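Local coordinates for prolyl-tRNA synthetase (Giardia lamblia ATCC 50803, PDB 3IAL), which probably attaches L-proline to tRNA(Pro) at the expense of ATP, and here holds the prolyl-adenylate intermediate, at residues H174-T179 against F252-A257; Y256-K259 against S263-P266; P463-E468 against E472-K477. All blocks are in the same frame, centred on the assembly; numbering follows the deposited sequence.

Interaction 1 of 3, residues H174-T179 against F252-A257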
loop_
_atom_site.group_PDB
_atom_site.type_symbol
_atom_site.label_atom_id
_atom_site.label_comp_id
_atom_site.label_asym_id
_atom_site.label_seq_id
_atom_site.Cartn_x
_atom_site.Cartn_y
_atom_site.Cartn_z
ATOM N N HIS B 174 -14.781 5.306 -5.262
ATOM C CA HIS B 174 -16.241 5.196 -5.397
ATOM C C HIS B 174 -16.883 6.168 -4.406
ATOM O O HIS B 174 -16.576 6.124 -3.200
ATOM C CB HIS B 174 -16.729 3.776 -5.071
ATOM C CG HIS B 174 -16.197 2.715 -5.984
ATOM N ND1 HIS B 174 -16.928 2.199 -7.036
ATOM C CD2 HIS B 174 -15.009 2.059 -5.994
ATOM C CE1 HIS B 174 -16.208 1.281 -7.659
ATOM N NE2 HIS B 174 -15.037 1.178 -7.050
ATOM N N CYS B 175 -17.752 7.049 -4.905
ATOM C CA CYS B 175 -18.403 8.038 -4.060
ATOM C C CYS B 175 -19.901 8.024 -4.239
ATOM O O CYS B 175 -20.407 7.822 -5.344
ATOM C CB CYS B 175 -17.885 9.440 -4.354
ATOM S SG CYS B 175 -16.112 9.637 -4.138
ATOM N N CYS B 176 -20.592 8.258 -3.132
ATOM C CA CYS B 176 -22.033 8.279 -3.073
ATOM C C CYS B 176 -22.467 9.707 -2.743
ATOM O O CYS B 176 -21.971 10.308 -1.783
ATOM C CB CYS B 176 -22.487 7.305 -1.996
ATOM S SG CYS B 176 -24.234 6.984 -1.932
ATOM N N HIS B 177 -23.393 10.239 -3.539
ATOM C CA HIS B 177 -23.723 11.660 -3.530
ATOM C C HIS B 177 -25.215 11.910 -3.333
ATOM O O HIS B 177 -26.050 11.170 -3.843
ATOM C CB HIS B 177 -23.298 12.285 -4.858
ATOM C CG HIS B 177 -21.888 11.975 -5.254
ATOM N ND1 HIS B 177 -20.800 12.612 -4.692
ATOM C CD2 HIS B 177 -21.389 11.114 -6.173
ATOM C CE1 HIS B 177 -19.694 12.150 -5.247
ATOM N NE2 HIS B 177 -20.023 11.247 -6.153
ATOM N N ALA B 178 -25.542 12.976 -2.616
ATOM C CA ALA B 178 -26.931 13.314 -2.345
ATOM C C ALA B 178 -27.681 13.706 -3.619
ATOM O O ALA B 178 -28.843 13.334 -3.796
ATOM C CB ALA B 178 -27.011 14.426 -1.313
ATOM N N THR B 179 -27.016 14.459 -4.496
ATOM C CA THR B 179 -27.662 15.020 -5.681
ATOM C C THR B 179 -26.840 14.840 -6.956
ATOM O O THR B 179 -25.632 14.586 -6.918
ATOM C CB THR B 179 -27.865 16.538 -5.550
ATOM O OG1 THR B 179 -26.578 17.168 -5.530
ATOM C CG2 THR B 179 -28.678 16.914 -4.286
ATOM N N PHE B 252 -28.998 -2.000 -6.020
ATOM C CA PHE B 252 -28.477 -2.445 -4.717
ATOM C C PHE B 252 -29.234 -1.861 -3.519
ATOM O O PHE B 252 -28.822 -2.033 -2.372
ATOM C CB PHE B 252 -26.962 -2.188 -4.651
ATOM C CG PHE B 252 -26.191 -3.043 -5.609
ATOM C CD1 PHE B 252 -25.786 -4.315 -5.241
ATOM C CD2 PHE B 252 -25.942 -2.619 -6.905
ATOM C CE1 PHE B 252 -25.108 -5.130 -6.129
ATOM C CE2 PHE B 252 -25.265 -3.438 -7.802
ATOM C CZ PHE B 252 -24.850 -4.692 -7.410
ATOM N N ASP B 253 -30.366 -1.213 -3.790
ATOM C CA ASP B 253 -31.235 -0.666 -2.746
ATOM C C ASP B 253 -30.490 0.282 -1.808
ATOM O O ASP B 253 -30.509 0.110 -0.584
ATOM C CB ASP B 253 -31.902 -1.796 -1.947
ATOM C CG ASP B 253 -32.889 -2.592 -2.772
ATOM O OD1 ASP B 253 -32.708 -2.688 -4.008
ATOM O OD2 ASP B 253 -33.848 -3.128 -2.172
ATOM N N ILE B 254 -29.809 1.260 -2.402
ATOM C CA ILE B 254 -29.196 2.335 -1.657
ATOM C C ILE B 254 -30.181 3.487 -1.602
ATOM O O ILE B 254 -30.489 4.113 -2.623
ATOM C CB ILE B 254 -27.880 2.846 -2.284
ATOM C CG1 ILE B 254 -26.909 1.693 -2.551
ATOM C CG2 ILE B 254 -27.248 3.872 -1.349
ATOM C CD1 ILE B 254 -25.623 2.123 -3.186
ATOM N N LEU B 255 -30.663 3.765 -0.401
ATOM C CA LEU B 255 -31.646 4.799 -0.190
ATOM C C LEU B 255 -31.260 5.598 1.044
ATOM O O LEU B 255 -30.750 5.043 2.012
ATOM C CB LEU B 255 -33.033 4.169 0.004
ATOM C CG LEU B 255 -33.745 3.630 -1.242
ATOM C CD1 LEU B 255 -34.972 2.820 -0.820
ATOM C CD2 LEU B 255 -34.155 4.769 -2.183
ATOM N N TYR B 256 -31.480 6.905 0.989
ATOM C CA TYR B 256 -31.286 7.762 2.146
ATOM C C TYR B 256 -32.515 8.633 2.365
ATOM O O TYR B 256 -33.179 9.047 1.408
ATOM C CB TYR B 256 -30.022 8.625 2.000
ATOM C CG TYR B 256 -30.105 9.783 1.019
ATOM C CD1 TYR B 256 -30.464 11.063 1.449
ATOM C CD2 TYR B 256 -29.773 9.614 -0.327
ATOM C CE1 TYR B 256 -30.520 12.132 0.566
ATOM C CE2 TYR B 256 -29.832 10.690 -1.227
ATOM C CZ TYR B 256 -30.212 11.943 -0.771
ATOM O OH TYR B 256 -30.276 13.013 -1.638
ATOM N N ALA B 257 -32.816 8.887 3.632
ATOM C CA ALA B 257 -33.860 9.826 3.997
ATOM C C ALA B 257 -33.287 11.229 3.891
ATOM O O ALA B 257 -32.311 11.545 4.565
ATOM C CB ALA B 257 -34.361 9.547 5.434
#
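Tyr256 and Ala178 form the polar half of this contact. The phenol donates from Tyr256 OH to Ala178 O at 2.6 Å, a short bond made at the ring's edge. It does not run head-on: the C=O...donor angle is 116° and the hydroxyl is tilted 27° from the carbonyl plane. With chi1 at 74°, CG of Tyr256 lies between its backbone N and carbonyl carbon, which turns the ring across to the end of strand 167-177.

Two apolar touches accompany the bond. Ala178 CB lies 4.1 Å from Tyr256 CZ, beside the hydroxyl. Two residues earlier on each segment, Cys176 SG meets Ile254 CG2 at a looser 4.4 Å, and both side chains also rest on Pro266.

The segment 252-257 comes off helix 247-251 through a Schellman motif with Asp253 at C-prime. Thr179, by contrast, caps helix 180-201 through OG1 to Asp182 N. The side chain of Cys176 is about 13 Å from the bound prolyl-adenylate, which touches His174 of the same strand. Chemically, one phenol fixes a carbonyl just where a strand gives way to a helix; as no other hydrogen bond joins the segments, the rest is largely apolar packing.

Interaction 2 of 3, residues Y256-K259 against S263-P266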
loop_
_atom_site.group_PDB
_atom_site.type_symbol
_atom_site.label_atom_id
_atom_site.label_comp_id
_atom_site.label_asym_id
_atom_site.label_seq_id
_atom_site.Cartn_x
_atom_site.Cartn_y
_atom_site.Cartn_z
ATOM N N TYR B 256 -31.480 6.905 0.989
ATOM C CA TYR B 256 -31.286 7.762 2.146
ATOM C C TYR B 256 -32.515 8.633 2.365
ATOM O O TYR B 256 -33.179 9.047 1.408
ATOM C CB TYR B 256 -30.022 8.625 2.000
ATOM C CG TYR B 256 -30.105 9.783 1.019
ATOM C CD1 TYR B 256 -30.464 11.063 1.449
ATOM C CD2 TYR B 256 -29.773 9.614 -0.327
ATOM C CE1 TYR B 256 -30.520 12.132 0.566
ATOM C CE2 TYR B 256 -29.832 10.690 -1.227
ATOM C CZ TYR B 256 -30.212 11.943 -0.771
ATOM O OH TYR B 256 -30.276 13.013 -1.638
ATOM N N ALA B 257 -32.816 8.887 3.632
ATOM C CA ALA B 257 -33.860 9.826 3.997
ATOM C C ALA B 257 -33.287 11.229 3.891
ATOM O O ALA B 257 -32.311 11.545 4.565
ATOM C CB ALA B 257 -34.361 9.547 5.434
ATOM N N ASN B 258 -33.882 12.070 3.049
ATOM C CA ASN B 258 -33.443 13.462 2.930
ATOM C C ASN B 258 -33.996 14.310 4.074
ATOM O O ASN B 258 -34.602 13.768 4.998
ATOM C CB ASN B 258 -33.773 14.036 1.538
ATOM C CG ASN B 258 -35.263 14.224 1.282
ATOM O OD1 ASN B 258 -36.099 14.164 2.189
ATOM N ND2 ASN B 258 -35.599 14.485 0.015
ATOM N N LYS B 259 -33.770 15.621 4.035
ATOM C CA LYS B 259 -34.217 16.522 5.115
ATOM C C LYS B 259 -35.738 16.568 5.271
ATOM O O LYS B 259 -36.238 16.758 6.378
ATOM C CB LYS B 259 -33.695 17.945 4.897
ATOM C CG LYS B 259 -32.256 18.153 5.336
ATOM C CD LYS B 259 -31.660 19.410 4.716
ATOM C CE LYS B 259 -30.244 19.661 5.222
ATOM N NZ LYS B 259 -29.580 20.770 4.484
ATOM N N SER B 263 -37.485 9.385 0.911
ATOM C CA SER B 263 -36.518 8.340 0.645
ATOM C C SER B 263 -36.008 8.528 -0.789
ATOM O O SER B 263 -36.802 8.530 -1.731
ATOM C CB SER B 263 -37.191 6.975 0.827
ATOM O OG SER B 263 -36.272 5.995 1.249
ATOM N N VAL B 264 -34.695 8.701 -0.945
ATOM C CA VAL B 264 -34.090 9.083 -2.225
ATOM C C VAL B 264 -32.919 8.173 -2.616
ATOM O O VAL B 264 -32.140 7.735 -1.765
ATOM C CB VAL B 264 -33.556 10.547 -2.181
ATOM C CG1 VAL B 264 -33.023 10.980 -3.554
ATOM C CG2 VAL B 264 -34.637 11.509 -1.703
ATOM N N HIS B 265 -32.802 7.902 -3.912
ATOM C CA HIS B 265 -31.672 7.156 -4.447
ATOM C C HIS B 265 -30.522 8.127 -4.663
ATOM O O HIS B 265 -30.657 9.064 -5.446
ATOM C CB HIS B 265 -32.021 6.494 -5.779
ATOM C CG HIS B 265 -32.803 5.227 -5.639
ATOM N ND1 HIS B 265 -32.404 4.194 -4.819
ATOM C CD2 HIS B 265 -33.948 4.816 -6.233
ATOM C CE1 HIS B 265 -33.279 3.208 -4.900
ATOM N NE2 HIS B 265 -34.224 3.559 -5.754
ATOM N N PRO B 266 -29.389 7.910 -3.973
ATOM C CA PRO B 266 -28.252 8.782 -4.197
ATOM C C PRO B 266 -27.582 8.479 -5.532
ATOM O O PRO B 266 -27.799 7.422 -6.124
ATOM C CB PRO B 266 -27.315 8.438 -3.035
ATOM C CG PRO B 266 -27.611 7.009 -2.722
ATOM C CD PRO B 266 -29.041 6.751 -3.132
#
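Tyr256 O is approached by two donors from the opposite strand: Val264 N gives it a hydrogen bond of 2.8 Å (N-H...O 156°), and Ser263 CA adds a C-H...O contact at 3.5 Å. The reciprocal bond, Tyr256 N to Val264 O at 3.0 Å, makes Tyr256 and Val264 an antiparallel hydrogen-bonded pair. Ala257 and Ser263 follow as the non-hydrogen-bonded pair, with CA atoms 4.5 Å apart, so the register is that of a short beta hairpin.

Side chains reinforce the pairing on the face that carries Tyr256 and Val264. They lie side by side, and Val264 CB sits over the phenol face in a CH-pi contact, 4.1 Å from the centroid and 23° off the ring normal. Pro266 runs past the ring in the opposite direction, its CB reaching Tyr256 CE2 obliquely at 3.8 Å. Val264 has CG1 anti to the backbone N (chi1 -176°), which leaves CG2 beside that N, where it meets Asn258 ND2 at 3.6 Å.

Asn258 OD1 accepts from Glu262 N, tying the two ends of the connecting turn, while Ala257 makes backbone bonds with Arg136 and Tyr138. The hairpin is therefore held twice over: paired amides satisfy the backbone of Tyr256, and its ring is covered on one face by Val264 and met obliquely by Pro266.

Interaction 3 of 3, residues P463-E468 against E472-K477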
loop_
_atom_site.group_PDB
_atom_site.type_symbol
_atom_site.label_atom_id
_atom_site.label_comp_id
_atom_site.label_asym_id
_atom_site.label_seq_id
_atom_site.Cartn_x
_atom_site.Cartn_y
_atom_site.Cartn_z
ATOM N N PRO B 463 -14.756 17.241 -37.204
ATOM C CA PRO B 463 -16.130 17.610 -36.861
ATOM C C PRO B 463 -17.079 16.475 -37.247
ATOM O O PRO B 463 -16.854 15.795 -38.259
ATOM C CB PRO B 463 -16.397 18.881 -37.680
ATOM C CG PRO B 463 -15.318 18.938 -38.717
ATOM C CD PRO B 463 -14.180 18.078 -38.272
ATOM N N PHE B 464 -18.111 16.269 -36.437
ATOM C CA PHE B 464 -18.996 15.123 -36.590
ATOM C C PHE B 464 -20.420 15.515 -36.200
ATOM O O PHE B 464 -20.614 16.350 -35.318
ATOM C CB PHE B 464 -18.471 13.970 -35.723
ATOM C CG PHE B 464 -19.155 12.655 -35.955
ATOM C CD1 PHE B 464 -19.099 12.029 -37.188
ATOM C CD2 PHE B 464 -19.824 12.019 -34.915
ATOM C CE1 PHE B 464 -19.723 10.792 -37.392
ATOM C CE2 PHE B 464 -20.444 10.801 -35.102
ATOM C CZ PHE B 464 -20.397 10.182 -36.345
ATOM N N TYR B 465 -21.401 14.890 -36.845
ATOM C CA TYR B 465 -22.794 15.344 -36.787
ATOM C C TYR B 465 -23.604 14.944 -35.538
ATOM O O TYR B 465 -24.692 15.473 -35.328
ATOM C CB TYR B 465 -23.539 14.878 -38.047
ATOM C CG TYR B 465 -24.051 13.457 -37.982
ATOM C CD1 TYR B 465 -25.372 13.192 -37.604
ATOM C CD2 TYR B 465 -23.226 12.384 -38.285
ATOM C CE1 TYR B 465 -25.849 11.901 -37.540
ATOM C CE2 TYR B 465 -23.694 11.088 -38.217
ATOM C CZ TYR B 465 -25.010 10.852 -37.850
ATOM O OH TYR B 465 -25.483 9.564 -37.774
ATOM N N THR B 466 -23.101 14.015 -34.726
ATOM C CA THR B 466 -23.856 13.542 -33.570
ATOM C C THR B 466 -22.976 12.965 -32.455
ATOM O O THR B 466 -21.892 12.444 -32.700
ATOM C CB THR B 466 -24.870 12.455 -33.980
ATOM O OG1 THR B 466 -25.703 12.141 -32.865
ATOM C CG2 THR B 466 -24.154 11.176 -34.447
ATOM N N THR B 467 -23.462 13.068 -31.225
ATOM C CA THR B 467 -22.838 12.402 -30.092
ATOM C C THR B 467 -23.733 11.269 -29.615
ATOM O O THR B 467 -23.457 10.654 -28.590
ATOM C CB THR B 467 -22.608 13.375 -28.924
ATOM O OG1 THR B 467 -23.875 13.813 -28.401
ATOM C CG2 THR B 467 -21.788 14.565 -29.382
ATOM N N GLU B 468 -24.799 11.003 -30.374
ATOM C CA GLU B 468 -25.804 10.020 -30.013
ATOM C C GLU B 468 -25.466 8.651 -30.629
ATOM O O GLU B 468 -24.475 8.508 -31.363
ATOM C CB GLU B 468 -27.199 10.523 -30.448
ATOM C CG GLU B 468 -27.614 11.843 -29.746
ATOM C CD GLU B 468 -28.935 12.448 -30.247
ATOM O OE1 GLU B 468 -29.437 12.073 -31.328
ATOM O OE2 GLU B 468 -29.468 13.332 -29.547
ATOM N N GLU B 472 -22.424 5.232 -34.088
ATOM C CA GLU B 472 -21.738 3.941 -34.140
ATOM C C GLU B 472 -21.600 3.397 -35.565
ATOM O O GLU B 472 -20.668 2.658 -35.853
ATOM C CB GLU B 472 -22.439 2.900 -33.260
ATOM C CG GLU B 472 -21.601 1.654 -33.097
ATOM C CD GLU B 472 -22.155 0.643 -32.130
ATOM O OE1 GLU B 472 -23.256 0.845 -31.580
ATOM O OE2 GLU B 472 -21.453 -0.367 -31.924
ATOM N N VAL B 473 -22.523 3.766 -36.447
ATOM C CA VAL B 473 -22.466 3.367 -37.856
ATOM C C VAL B 473 -21.113 3.758 -38.474
ATOM O O VAL B 473 -20.484 2.961 -39.178
ATOM C CB VAL B 473 -23.646 3.990 -38.652
ATOM C CG1 VAL B 473 -23.525 3.713 -40.135
ATOM C CG2 VAL B 473 -24.980 3.450 -38.120
ATOM N N TRP B 474 -20.668 4.975 -38.171
ATOM C CA TRP B 474 -19.374 5.488 -38.622
ATOM C C TRP B 474 -18.185 4.890 -37.864
ATOM O O TRP B 474 -17.111 4.711 -38.438
ATOM C CB TRP B 474 -19.370 7.019 -38.552
ATOM C CG TRP B 474 -20.244 7.600 -39.625
ATOM C CD1 TRP B 474 -21.511 8.102 -39.485
ATOM C CD2 TRP B 474 -19.931 7.684 -41.018
ATOM N NE1 TRP B 474 -21.992 8.514 -40.706
ATOM C CE2 TRP B 474 -21.044 8.266 -41.664
ATOM C CE3 TRP B 474 -18.816 7.324 -41.786
ATOM C CZ2 TRP B 474 -21.069 8.506 -43.042
ATOM C CZ3 TRP B 474 -18.842 7.563 -43.156
ATOM C CH2 TRP B 474 -19.962 8.145 -43.767
ATOM N N ASP B 475 -18.374 4.557 -36.589
ATOM C CA ASP B 475 -17.347 3.830 -35.841
ATOM C C ASP B 475 -17.008 2.514 -36.563
ATOM O O ASP B 475 -15.835 2.185 -36.763
ATOM C CB ASP B 475 -17.817 3.575 -34.402
ATOM C CG ASP B 475 -16.726 2.997 -33.507
ATOM O OD1 ASP B 475 -15.562 3.473 -33.527
ATOM O OD2 ASP B 475 -17.056 2.064 -32.753
ATOM N N LYS B 476 -18.036 1.777 -36.981
ATOM C CA LYS B 476 -17.835 0.518 -37.704
ATOM C C LYS B 476 -17.138 0.700 -39.065
ATOM O O LYS B 476 -16.230 -0.060 -39.401
ATOM C CB LYS B 476 -19.164 -0.215 -37.877
ATOM C CG LYS B 476 -19.754 -0.729 -36.561
ATOM C CD LYS B 476 -21.094 -1.407 -36.780
ATOM C CE LYS B 476 -21.745 -1.823 -35.465
ATOM N NZ LYS B 476 -22.869 -2.780 -35.703
ATOM N N LYS B 477 -17.535 1.709 -39.839
ATOM C CA LYS B 477 -16.877 1.955 -41.137
ATOM C C LYS B 477 -15.390 2.267 -40.956
ATOM O O LYS B 477 -14.550 1.793 -41.732
ATOM C CB LYS B 477 -17.554 3.091 -41.905
ATOM C CG LYS B 477 -18.944 2.767 -42.408
ATOM C CD LYS B 477 -19.614 4.000 -42.985
ATOM C CE LYS B 477 -20.993 3.678 -43.528
ATOM N NZ LYS B 477 -20.923 2.836 -44.752
#
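A single indole carbon, Trp474 CD1, receives the edges of two consecutive aromatic rings. Phe464 CE1 comes within 3.8 Å of it and Tyr465 CE2 within 3.9 Å, and CD1 lies near the plane of each of those rings. The Phe464 edge is turned toward the face of the indole: ring planes at 87° and a centroid separation of 5.6 Å to the five-membered ring define an offset edge-to-face pair. Phe464 has its CG anti to the backbone N (chi1 -170°), which carries the far end of the ring to the helix. Tyr465 instead crosses Trp474 at about a right angle.

The cluster is also packed within each segment. Tyr465 CD2 stands 3.9 Å above the plane of Phe464, toward its rim. Lys477 CD lies on the other side of the indole plane from Phe464, 3.5 Å from it, toward the rim of the six-membered ring. No hydrogen bond joins the segments. Past the aromatics, Thr466 OG1 accepts from Glu468 N at 2.9 Å, an ST turn on the way to the helix.

Phe464 ends strand 459-464, bonded through its backbone to Val509 and Cys510 and packed on Met512 of strand 510-515. Helix 472-482 is tied by Asp475 to Ile486 N of strand 485-489 and to Trp214, which places the contact between that helix and these C-terminal strands.

How the interactions relate
Interactions 1 and 2 form one continuous patch of the class II core domain, their centres 7 Å apart, sharing Tyr256, Ala257 and strand 256-257. Tyr256 bridges the two contacts, linking strand 263-274 to the residue just after strand 167-177, and Ile254 O probably bonds His265 ND1, a further tie between them. Interaction 3 comes later in the chain, in the prolyl-tRNA synthetase C-terminal domain. Its centre is about 34 Å from that of interaction 1 and 38 Å from that of interaction 2, and it touches neither. The first two thus hold a hairpin beside a strand that reaches the prolyl-adenylate pocket, whereas the third packs a strand-helix connection locally.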